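Local coordinates for protein tyrocidine synthase 2 (Brevibacillus parabrevis, PDB 6TA8) that belongs to the multidomain nonribosomal peptide synthetase family and is represented here by a region containing a condensation domain, at residues A[296-307]-A[323-334]; A[381-391]-A[419-427]. All coordinates share one frame; numbering follows the deposited sequence.

Contact 1: residues A[296-307]-A[323-334]; sequences NGVVINLEGHGR and FTSQYPVVLDME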
loop_
_atom_site.group_PDB
_atom_site.type_symbol
_atom_site.label_atom_id
_atom_site.label_comp_id
_atom_site.label_asym_id
_atom_site.label_seq_id
_atom_site.Cartn_x
_atom_site.Cartn_y
_atom_site.Cartn_z
ATOM N N ASN A 296 -3.398 27.113 -4.454
ATOM C CA ASN A 296 -4.373 26.788 -5.485
ATOM C C ASN A 296 -3.870 25.682 -6.406
ATOM O O ASN A 296 -4.502 25.418 -7.436
ATOM C CB ASN A 296 -4.741 28.032 -6.302
ATOM C CG ASN A 296 -5.683 28.959 -5.554
ATOM O OD1 ASN A 296 -6.799 28.576 -5.202
ATOM N ND2 ASN A 296 -5.239 30.184 -5.308
ATOM N N GLY A 297 -2.761 25.031 -6.062
ATOM C CA GLY A 297 -2.238 23.918 -6.826
ATOM C C GLY A 297 -1.307 23.062 -5.993
ATOM O O GLY A 297 -0.345 23.571 -5.409
ATOM N N VAL A 298 -1.585 21.764 -5.920
ATOM C CA VAL A 298 -0.780 20.835 -5.135
ATOM C C VAL A 298 -0.565 19.570 -5.956
ATOM O O VAL A 298 -1.470 19.109 -6.660
ATOM C CB VAL A 298 -1.440 20.521 -3.772
ATOM C CG1 VAL A 298 -2.816 19.890 -3.959
ATOM C CG2 VAL A 298 -0.540 19.629 -2.929
ATOM N N VAL A 299 0.645 19.023 -5.882
ATOM C CA VAL A 299 1.005 17.798 -6.586
ATOM C C VAL A 299 0.994 16.656 -5.581
ATOM O O VAL A 299 1.744 16.674 -4.598
ATOM C CB VAL A 299 2.377 17.924 -7.268
ATOM C CG1 VAL A 299 2.735 16.629 -7.977
ATOM C CG2 VAL A 299 2.377 19.090 -8.246
ATOM N N ILE A 300 0.144 15.662 -5.825
ATOM C CA ILE A 300 -0.040 14.528 -4.928
ATOM C C ILE A 300 0.602 13.296 -5.551
ATOM O O ILE A 300 0.538 13.099 -6.770
ATOM C CB ILE A 300 -1.534 14.280 -4.639
ATOM C CG1 ILE A 300 -2.224 15.584 -4.234
ATOM C CG2 ILE A 300 -1.709 13.226 -3.554
ATOM C CD1 ILE A 300 -1.803 16.103 -2.879
ATOM N N ASN A 301 1.222 12.469 -4.709
ATOM C CA ASN A 301 1.794 11.192 -5.138
ATOM C C ASN A 301 0.757 10.109 -4.870
ATOM O O ASN A 301 0.735 9.485 -3.808
ATOM C CB ASN A 301 3.106 10.919 -4.412
ATOM C CG ASN A 301 3.825 9.692 -4.942
ATOM O OD1 ASN A 301 3.341 8.568 -4.809
ATOM N ND2 ASN A 301 4.993 9.902 -5.538
ATOM N N LEU A 302 -0.114 9.883 -5.848
ATOM C CA LEU A 302 -1.185 8.909 -5.695
ATOM C C LEU A 302 -0.697 7.516 -6.070
ATOM O O LEU A 302 0.070 7.346 -7.022
ATOM C CB LEU A 302 -2.388 9.302 -6.554
ATOM C CG LEU A 302 -3.623 8.403 -6.456
ATOM C CD1 LEU A 302 -4.437 8.726 -5.216
ATOM C CD2 LEU A 302 -4.485 8.550 -7.693
ATOM N N GLU A 303 -1.142 6.520 -5.311
ATOM C CA GLU A 303 -0.738 5.136 -5.515
ATOM C C GLU A 303 -1.908 4.323 -6.051
ATOM O O GLU A 303 -3.035 4.442 -5.562
ATOM C CB GLU A 303 -0.223 4.517 -4.213
ATOM C CG GLU A 303 0.949 5.265 -3.592
ATOM C CD GLU A 303 1.506 4.566 -2.365
ATOM O OE1 GLU A 303 0.831 3.659 -1.835
ATOM O OE2 GLU A 303 2.623 4.924 -1.935
ATOM N N GLY A 304 -1.631 3.496 -7.063
ATOM C CA GLY A 304 -2.624 2.625 -7.647
ATOM C C GLY A 304 -2.235 1.163 -7.485
ATOM O O GLY A 304 -1.107 0.830 -7.098
ATOM N N HIS A 305 -3.194 0.285 -7.790
ATOM C CA HIS A 305 -2.958 -1.148 -7.640
ATOM C C HIS A 305 -1.843 -1.634 -8.555
ATOM O O HIS A 305 -1.106 -2.560 -8.197
ATOM C CB HIS A 305 -4.246 -1.927 -7.912
ATOM C CG HIS A 305 -5.288 -1.762 -6.850
ATOM N ND1 HIS A 305 -6.460 -2.488 -6.839
ATOM C CD2 HIS A 305 -5.336 -0.956 -5.763
ATOM C CE1 HIS A 305 -7.184 -2.135 -5.793
ATOM N NE2 HIS A 305 -6.525 -1.208 -5.123
ATOM N N GLY A 306 -1.705 -1.028 -9.733
ATOM C CA GLY A 306 -0.640 -1.382 -10.648
ATOM C C GLY A 306 -0.819 -2.690 -11.380
ATOM O O GLY A 306 0.107 -3.127 -12.070
ATOM N N ARG A 307 -1.972 -3.335 -11.250
ATOM C CA ARG A 307 -2.257 -4.583 -11.959
ATOM C C ARG A 307 -3.019 -4.312 -13.252
ATOM O O ARG A 307 -4.089 -4.868 -13.500
ATOM C CB ARG A 307 -3.028 -5.536 -11.053
ATOM C CG ARG A 307 -2.214 -6.066 -9.876
ATOM C CD ARG A 307 -3.105 -6.732 -8.836
ATOM N NE ARG A 307 -2.380 -7.706 -8.023
ATOM C CZ ARG A 307 -1.765 -7.417 -6.880
ATOM N NH1 ARG A 307 -1.784 -6.178 -6.408
ATOM N NH2 ARG A 307 -1.131 -8.368 -6.205
ATOM N N PHE A 323 2.895 -4.655 -6.422
ATOM C CA PHE A 323 2.497 -4.109 -7.711
ATOM C C PHE A 323 2.226 -2.610 -7.660
ATOM O O PHE A 323 1.727 -2.051 -8.641
ATOM C CB PHE A 323 1.253 -4.836 -8.230
ATOM C CG PHE A 323 1.512 -6.243 -8.689
ATOM C CD1 PHE A 323 1.769 -7.252 -7.774
ATOM C CD2 PHE A 323 1.485 -6.559 -10.036
ATOM C CE1 PHE A 323 2.003 -8.548 -8.197
ATOM C CE2 PHE A 323 1.716 -7.851 -10.465
ATOM C CZ PHE A 323 1.977 -8.846 -9.545
ATOM N N THR A 324 2.547 -1.954 -6.546
ATOM C CA THR A 324 2.180 -0.555 -6.352
ATOM C C THR A 324 2.762 0.328 -7.449
ATOM O O THR A 324 3.954 0.254 -7.760
ATOM C CB THR A 324 2.656 -0.077 -4.979
ATOM O OG1 THR A 324 1.868 -0.697 -3.957
ATOM C CG2 THR A 324 2.530 1.437 -4.859
ATOM N N SER A 325 1.909 1.160 -8.038
ATOM C CA SER A 325 2.310 2.124 -9.053
ATOM C C SER A 325 2.120 3.530 -8.505
ATOM O O SER A 325 1.036 3.869 -8.018
ATOM C CB SER A 325 1.500 1.942 -10.338
ATOM O OG SER A 325 0.190 2.465 -10.191
ATOM N N GLN A 326 3.169 4.341 -8.582
ATOM C CA GLN A 326 3.142 5.716 -8.107
ATOM C C GLN A 326 3.215 6.672 -9.289
ATOM O O GLN A 326 3.973 6.447 -10.238
ATOM C CB GLN A 326 4.297 5.989 -7.139
ATOM C CG GLN A 326 4.175 5.265 -5.807
ATOM C CD GLN A 326 5.399 5.448 -4.930
ATOM O OE1 GLN A 326 6.510 5.635 -5.425
ATOM N NE2 GLN A 326 5.201 5.392 -3.618
ATOM N N TYR A 327 2.422 7.745 -9.225
ATOM C CA TYR A 327 2.391 8.729 -10.298
ATOM C C TYR A 327 1.841 10.033 -9.755
ATOM O O TYR A 327 0.896 10.004 -8.956
ATOM C CB TYR A 327 1.542 8.246 -11.480
ATOM C CG TYR A 327 0.124 7.859 -11.122
ATOM C CD1 TYR A 327 -0.157 6.624 -10.554
ATOM C CD2 TYR A 327 -0.936 8.722 -11.369
ATOM C CE1 TYR A 327 -1.447 6.264 -10.229
ATOM C CE2 TYR A 327 -2.235 8.367 -11.050
ATOM C CZ TYR A 327 -2.482 7.136 -10.481
ATOM O OH TYR A 327 -3.769 6.770 -10.162
ATOM N N PRO A 328 2.390 11.178 -10.156
ATOM C CA PRO A 328 1.906 12.455 -9.622
ATOM C C PRO A 328 0.594 12.886 -10.261
ATOM O O PRO A 328 0.369 12.705 -11.460
ATOM C CB PRO A 328 3.038 13.428 -9.969
ATOM C CG PRO A 328 3.652 12.849 -11.196
ATOM C CD PRO A 328 3.539 11.352 -11.061
ATOM N N VAL A 329 -0.276 13.462 -9.436
ATOM C CA VAL A 329 -1.554 14.014 -9.868
ATOM C C VAL A 329 -1.581 15.485 -9.482
ATOM O O VAL A 329 -1.231 15.840 -8.349
ATOM C CB VAL A 329 -2.742 13.255 -9.246
ATOM C CG1 VAL A 329 -4.057 13.943 -9.583
ATOM C CG2 VAL A 329 -2.754 11.810 -9.719
ATOM N N VAL A 330 -1.988 16.337 -10.418
ATOM C CA VAL A 330 -1.985 17.783 -10.229
ATOM C C VAL A 330 -3.418 18.233 -9.981
ATOM O O VAL A 330 -4.253 18.223 -10.892
ATOM C CB VAL A 330 -1.373 18.504 -11.437
ATOM C CG1 VAL A 330 -1.423 20.012 -11.238
ATOM C CG2 VAL A 330 0.053 18.035 -11.653
ATOM N N LEU A 331 -3.706 18.631 -8.745
ATOM C CA LEU A 331 -5.019 19.141 -8.381
ATOM C C LEU A 331 -5.082 20.645 -8.613
ATOM O O LEU A 331 -4.093 21.362 -8.439
ATOM C CB LEU A 331 -5.336 18.823 -6.919
ATOM C CG LEU A 331 -5.248 17.349 -6.519
ATOM C CD1 LEU A 331 -5.510 17.181 -5.030
ATOM C CD2 LEU A 331 -6.222 16.517 -7.337
ATOM N N ASP A 332 -6.262 21.118 -9.011
ATOM C CA ASP A 332 -6.478 22.522 -9.340
ATOM C C ASP A 332 -7.552 23.087 -8.423
ATOM O O ASP A 332 -8.693 22.611 -8.429
ATOM C CB ASP A 332 -6.882 22.688 -10.806
ATOM C CG ASP A 332 -6.588 24.078 -11.340
ATOM O OD1 ASP A 332 -5.952 24.876 -10.619
ATOM O OD2 ASP A 332 -6.994 24.375 -12.484
ATOM N N MET A 333 -7.186 24.100 -7.637
ATOM C CA MET A 333 -8.113 24.793 -6.750
ATOM C C MET A 333 -8.425 26.200 -7.251
ATOM O O MET A 333 -8.711 27.097 -6.457
ATOM C CB MET A 333 -7.553 24.847 -5.329
ATOM C CG MET A 333 -7.586 23.518 -4.593
ATOM S SD MET A 333 -6.302 22.373 -5.137
ATOM C CE MET A 333 -4.868 23.040 -4.297
ATOM N N GLU A 334 -8.381 26.395 -8.574
ATOM C CA GLU A 334 -8.527 27.731 -9.146
ATOM C C GLU A 334 -9.843 28.381 -8.737
ATOM O O GLU A 334 -9.881 29.578 -8.426
ATOM C CB GLU A 334 -8.415 27.658 -10.668
ATOM C CG GLU A 334 -8.626 28.984 -11.382
ATOM C CD GLU A 334 -8.592 28.842 -12.891
ATOM O OE1 GLU A 334 -8.499 27.696 -13.380
ATOM O OE2 GLU A 334 -8.660 29.876 -13.590
HETATM O O HOH W 1 -5.063 5.321 -8.038
HETATM O O HOH W 2 2.598 0.852 -1.246
HETATM O O HOH W 3 2.804 -2.604 -11.659
#
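Strands 297-304 and 325-332 run antiparallel, their axes 4.6 Å apart at closest and their directions 150° apart; Ile300 and Val329 form a hydrogen-bonded pair, with Ile300 N to Val329 O at 2.9 Å. The next hydrogen-bonded pair, Leu302 with Tyr327, sets the two side chains side by side and brings Leu302 CD2 to 3.7 Å from Tyr327 CZ. Tyr327 CG lies between its backbone N and carbonyl carbon (chi1 55°), which sets one ring face over Leu302 O. Val329 CG2 touches Leu302 CB, and Leu331 CD1 reaches Ile300 CG1 at 3.7 Å.

The other face carries Val299, Asn301, Glu303, Gln326 and Pro328. Gln326 NE2 donates to Glu303 OE2 (3.1 Å); the acceptor lies in the amide plane, whereas the donor stands 36° above the carboxylate plane. Beyond the strands, the Arg307 guanidinium lies flat on Phe323, and Arg307 CZ is 4.2 Å from the ring centroid, an off-centre cation-pi contact. A salt bridge to Asp168 and a hydrogen bond to Thr319 O fix this guanidinium.

Strand 325-332 is one of two outermost strands of a six-stranded mixed sheet, with 297-304 between it and 383-390. Helix 339-351 packs on Val329, while helix 39-46 meets Thr324 and Gln326.

Contact 2: residues A[381-391]-A[419-427]; sequences PEISFNYLGQF and FLLDISAMI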
loop_
_atom_site.group_PDB
_atom_site.type_symbol
_atom_site.label_atom_id
_atom_site.label_comp_id
_atom_site.label_asym_id
_atom_site.label_seq_id
_atom_site.Cartn_x
_atom_site.Cartn_y
_atom_site.Cartn_z
ATOM N N PRO A 381 6.324 15.413 -5.679
ATOM C CA PRO A 381 5.187 15.572 -4.769
ATOM C C PRO A 381 5.616 15.404 -3.321
ATOM O O PRO A 381 6.486 14.591 -3.001
ATOM C CB PRO A 381 4.222 14.456 -5.199
ATOM C CG PRO A 381 4.731 13.965 -6.523
ATOM C CD PRO A 381 6.208 14.199 -6.501
ATOM N N GLU A 382 4.999 16.194 -2.442
ATOM C CA GLU A 382 5.273 16.126 -1.016
ATOM C C GLU A 382 4.153 15.474 -0.219
ATOM O O GLU A 382 4.336 15.217 0.976
ATOM C CB GLU A 382 5.547 17.531 -0.457
ATOM C CG GLU A 382 6.960 18.027 -0.717
ATOM C CD GLU A 382 7.132 19.500 -0.405
ATOM O OE1 GLU A 382 6.183 20.274 -0.646
ATOM O OE2 GLU A 382 8.218 19.883 0.081
ATOM N N ILE A 383 3.009 15.201 -0.842
ATOM C CA ILE A 383 1.905 14.495 -0.208
ATOM C C ILE A 383 1.685 13.184 -0.949
ATOM O O ILE A 383 1.708 13.149 -2.183
ATOM C CB ILE A 383 0.612 15.335 -0.202
ATOM C CG1 ILE A 383 0.879 16.732 0.359
ATOM C CG2 ILE A 383 -0.478 14.636 0.597
ATOM C CD1 ILE A 383 -0.334 17.634 0.326
ATOM N N SER A 384 1.478 12.112 -0.193
ATOM C CA SER A 384 1.178 10.800 -0.748
ATOM C C SER A 384 -0.230 10.395 -0.336
ATOM O O SER A 384 -0.595 10.511 0.839
ATOM C CB SER A 384 2.193 9.756 -0.276
ATOM O OG SER A 384 1.923 8.488 -0.849
ATOM N N PHE A 385 -1.016 9.927 -1.302
ATOM C CA PHE A 385 -2.373 9.462 -1.059
ATOM C C PHE A 385 -2.504 8.012 -1.501
ATOM O O PHE A 385 -1.905 7.600 -2.499
ATOM C CB PHE A 385 -3.403 10.328 -1.792
ATOM C CG PHE A 385 -4.817 10.105 -1.334
ATOM C CD1 PHE A 385 -5.330 10.808 -0.257
ATOM C CD2 PHE A 385 -5.632 9.188 -1.977
ATOM C CE1 PHE A 385 -6.628 10.604 0.167
ATOM C CE2 PHE A 385 -6.932 8.979 -1.558
ATOM C CZ PHE A 385 -7.430 9.689 -0.485
ATOM N N ASN A 386 -3.293 7.244 -0.753
ATOM C CA ASN A 386 -3.494 5.827 -1.041
ATOM C C ASN A 386 -4.825 5.398 -0.448
ATOM O O ASN A 386 -5.023 5.498 0.767
ATOM C CB ASN A 386 -2.353 4.981 -0.470
ATOM C CG ASN A 386 -2.521 3.502 -0.761
ATOM O OD1 ASN A 386 -3.197 3.118 -1.716
ATOM N ND2 ASN A 386 -1.902 2.663 0.061
ATOM N N TYR A 387 -5.729 4.923 -1.299
ATOM C CA TYR A 387 -7.019 4.398 -0.872
ATOM C C TYR A 387 -6.943 2.878 -0.842
ATOM O O TYR A 387 -6.707 2.243 -1.876
ATOM C CB TYR A 387 -8.139 4.863 -1.800
ATOM C CG TYR A 387 -9.488 4.279 -1.451
ATOM C CD1 TYR A 387 -10.123 4.615 -0.263
ATOM C CD2 TYR A 387 -10.123 3.386 -2.304
ATOM C CE1 TYR A 387 -11.354 4.083 0.066
ATOM C CE2 TYR A 387 -11.355 2.847 -1.984
ATOM C CZ TYR A 387 -11.965 3.198 -0.798
ATOM O OH TYR A 387 -13.193 2.666 -0.475
ATOM N N LEU A 388 -7.144 2.297 0.341
ATOM C CA LEU A 388 -6.973 0.863 0.530
ATOM C C LEU A 388 -8.234 0.059 0.244
ATOM O O LEU A 388 -8.146 -1.162 0.080
ATOM C CB LEU A 388 -6.505 0.577 1.960
ATOM C CG LEU A 388 -5.185 1.234 2.373
ATOM C CD1 LEU A 388 -5.175 1.539 3.862
ATOM C CD2 LEU A 388 -4.002 0.352 1.995
ATOM N N GLY A 389 -9.395 0.704 0.180
ATOM C CA GLY A 389 -10.636 -0.002 -0.067
ATOM C C GLY A 389 -11.361 -0.373 1.211
ATOM O O GLY A 389 -10.927 -0.090 2.330
ATOM N N GLN A 390 -12.505 -1.028 1.029
ATOM C CA GLN A 390 -13.340 -1.450 2.146
ATOM C C GLN A 390 -12.877 -2.809 2.655
ATOM O O GLN A 390 -12.668 -3.738 1.867
ATOM C CB GLN A 390 -14.812 -1.513 1.732
ATOM C CG GLN A 390 -15.698 -2.259 2.722
ATOM C CD GLN A 390 -17.074 -1.637 2.868
ATOM O OE1 GLN A 390 -17.508 -0.856 2.021
ATOM N NE2 GLN A 390 -17.764 -1.977 3.951
ATOM N N PHE A 391 -12.721 -2.921 3.970
ATOM C CA PHE A 391 -12.300 -4.171 4.590
ATOM C C PHE A 391 -13.318 -4.632 5.628
ATOM O O PHE A 391 -13.044 -5.528 6.426
ATOM C CB PHE A 391 -10.921 -4.012 5.234
ATOM C CG PHE A 391 -9.779 -4.171 4.270
ATOM C CD1 PHE A 391 -9.576 -3.248 3.258
ATOM C CD2 PHE A 391 -8.910 -5.244 4.374
ATOM C CE1 PHE A 391 -8.528 -3.391 2.368
ATOM C CE2 PHE A 391 -7.860 -5.393 3.487
ATOM C CZ PHE A 391 -7.669 -4.466 2.483
ATOM N N PHE A 419 7.954 11.107 2.198
ATOM C CA PHE A 419 6.928 12.098 1.913
ATOM C C PHE A 419 6.677 12.968 3.136
ATOM O O PHE A 419 6.741 12.491 4.275
ATOM C CB PHE A 419 5.628 11.425 1.470
ATOM C CG PHE A 419 5.743 10.702 0.161
ATOM C CD1 PHE A 419 5.765 11.406 -1.031
ATOM C CD2 PHE A 419 5.842 9.320 0.121
ATOM C CE1 PHE A 419 5.876 10.746 -2.238
ATOM C CE2 PHE A 419 5.952 8.655 -1.083
ATOM C CZ PHE A 419 5.969 9.369 -2.266
ATOM N N LEU A 420 6.393 14.247 2.889
ATOM C CA LEU A 420 6.106 15.170 3.980
ATOM C C LEU A 420 4.805 14.816 4.688
ATOM O O LEU A 420 4.679 15.032 5.898
ATOM C CB LEU A 420 6.056 16.601 3.445
ATOM C CG LEU A 420 5.993 17.737 4.463
ATOM C CD1 LEU A 420 7.117 18.722 4.205
ATOM C CD2 LEU A 420 4.645 18.428 4.384
ATOM N N LEU A 421 3.832 14.275 3.956
ATOM C CA LEU A 421 2.554 13.868 4.524
ATOM C C LEU A 421 2.084 12.601 3.829
ATOM O O LEU A 421 2.018 12.558 2.597
ATOM C CB LEU A 421 1.497 14.969 4.372
ATOM C CG LEU A 421 1.685 16.266 5.160
ATOM C CD1 LEU A 421 0.622 17.280 4.767
ATOM C CD2 LEU A 421 1.654 16.002 6.659
ATOM N N ASP A 422 1.763 11.578 4.614
ATOM C CA ASP A 422 1.191 10.339 4.102
ATOM C C ASP A 422 -0.275 10.279 4.508
ATOM O O ASP A 422 -0.589 10.208 5.700
ATOM C CB ASP A 422 1.943 9.117 4.627
ATOM C CG ASP A 422 1.269 7.811 4.244
ATOM O OD1 ASP A 422 1.564 6.778 4.879
ATOM O OD2 ASP A 422 0.440 7.820 3.306
ATOM N N ILE A 423 -1.161 10.304 3.520
ATOM C CA ILE A 423 -2.601 10.309 3.746
ATOM C C ILE A 423 -3.159 8.995 3.218
ATOM O O ILE A 423 -3.126 8.734 2.009
ATOM C CB ILE A 423 -3.279 11.513 3.078
ATOM C CG1 ILE A 423 -2.684 12.816 3.617
ATOM C CG2 ILE A 423 -4.781 11.471 3.305
ATOM C CD1 ILE A 423 -3.276 14.059 2.997
ATOM N N SER A 424 -3.671 8.166 4.121
ATOM C CA SER A 424 -4.274 6.891 3.774
ATOM C C SER A 424 -5.786 6.966 3.940
ATOM O O SER A 424 -6.316 7.834 4.638
ATOM C CB SER A 424 -3.704 5.759 4.637
ATOM O OG SER A 424 -2.327 5.557 4.368
ATOM N N ALA A 425 -6.478 6.039 3.282
ATOM C CA ALA A 425 -7.936 6.009 3.308
ATOM C C ALA A 425 -8.393 4.562 3.237
ATOM O O ALA A 425 -8.053 3.850 2.288
ATOM C CB ALA A 425 -8.524 6.819 2.151
ATOM N N MET A 426 -9.160 4.133 4.236
ATOM C CA MET A 426 -9.677 2.775 4.277
ATOM C C MET A 426 -11.044 2.789 4.941
ATOM O O MET A 426 -11.355 3.679 5.738
ATOM C CB MET A 426 -8.731 1.828 5.025
ATOM C CG MET A 426 -8.608 2.120 6.513
ATOM S SD MET A 426 -7.504 0.975 7.364
ATOM C CE MET A 426 -8.289 -0.593 6.997
ATOM N N ILE A 427 -11.858 1.796 4.601
ATOM C CA ILE A 427 -13.191 1.631 5.166
ATOM C C ILE A 427 -13.185 0.360 6.002
ATOM O O ILE A 427 -12.972 -0.739 5.474
ATOM C CB ILE A 427 -14.270 1.571 4.075
ATOM C CG1 ILE A 427 -14.342 2.900 3.322
ATOM C CG2 ILE A 427 -15.621 1.225 4.682
ATOM C CD1 ILE A 427 -15.468 2.969 2.318
#
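Backbone bonds come first: Ser384 N donates to Leu421 O (2.9 Å) and Ser384 O accepts from Ile423 N (2.7 Å), the alternation of a parallel ladder. The axes of 383-390 and 421-427 diverge by 9°. The ladder continues through a weak bond from Ala425 N to Asn386 O and a nearly straight one from Leu388 N to Ala425 O. At Leu388-Gly389 the register slips by one residue, since Ile427 N bonds to Gly389 O; Phe391 N then reaches Ile427 O at 2.7 Å.

Apolar contacts line the face bearing Ile383, Phe385 and Tyr387. Ile423 spans two of them: its CD1 lies 3.7 Å from Ile383 CG2, while its CG2 approaches Phe385 CD1 obliquely. Ala425 CB sits at the Tyr387 ring edge, 3.6 Å from Tyr387 CD1. These strands are the central pair of the six-stranded sheet within the condensation domain, and helix 277-293 covers this face through Leu285 on Phe385 and Ile423.

A CH-pi contact marks the other face, where Ser384 CB stands over the Phe419 ring, 3.8 Å from its centroid and 15° off the normal. With Ser384 OG anti to the backbone N (chi1 -178°), the hydroxyl lies near Phe419 CE2 and hydrogen-bonds weakly to Asn301 O.

How the contacts relate
Contacts 1 and 2 belong to one sheet, joined where strand 297-304 lies parallel to 383-390: Asn301 N is 2.7 Å from Ile383 O and Asn301 O is 3.1 Å from Phe385 N, both probable hydrogen bonds. Their centres are about 10 Å apart. Contact 2 is the more central, about 8 Å from the chain centre against about 14 Å for contact 1, although both are partly buried. The chemistry differs: contact 1 involves one of the sheet's outer strands, has a side-chain amide-carboxylate bond, and beyond the strand ends adds a cation-pi stack on buried Phe323, whereas contact 2 joins inner strands by backbone bonds, apolar packing and a CH-pi contact. Ladder direction also differs, antiparallel against parallel.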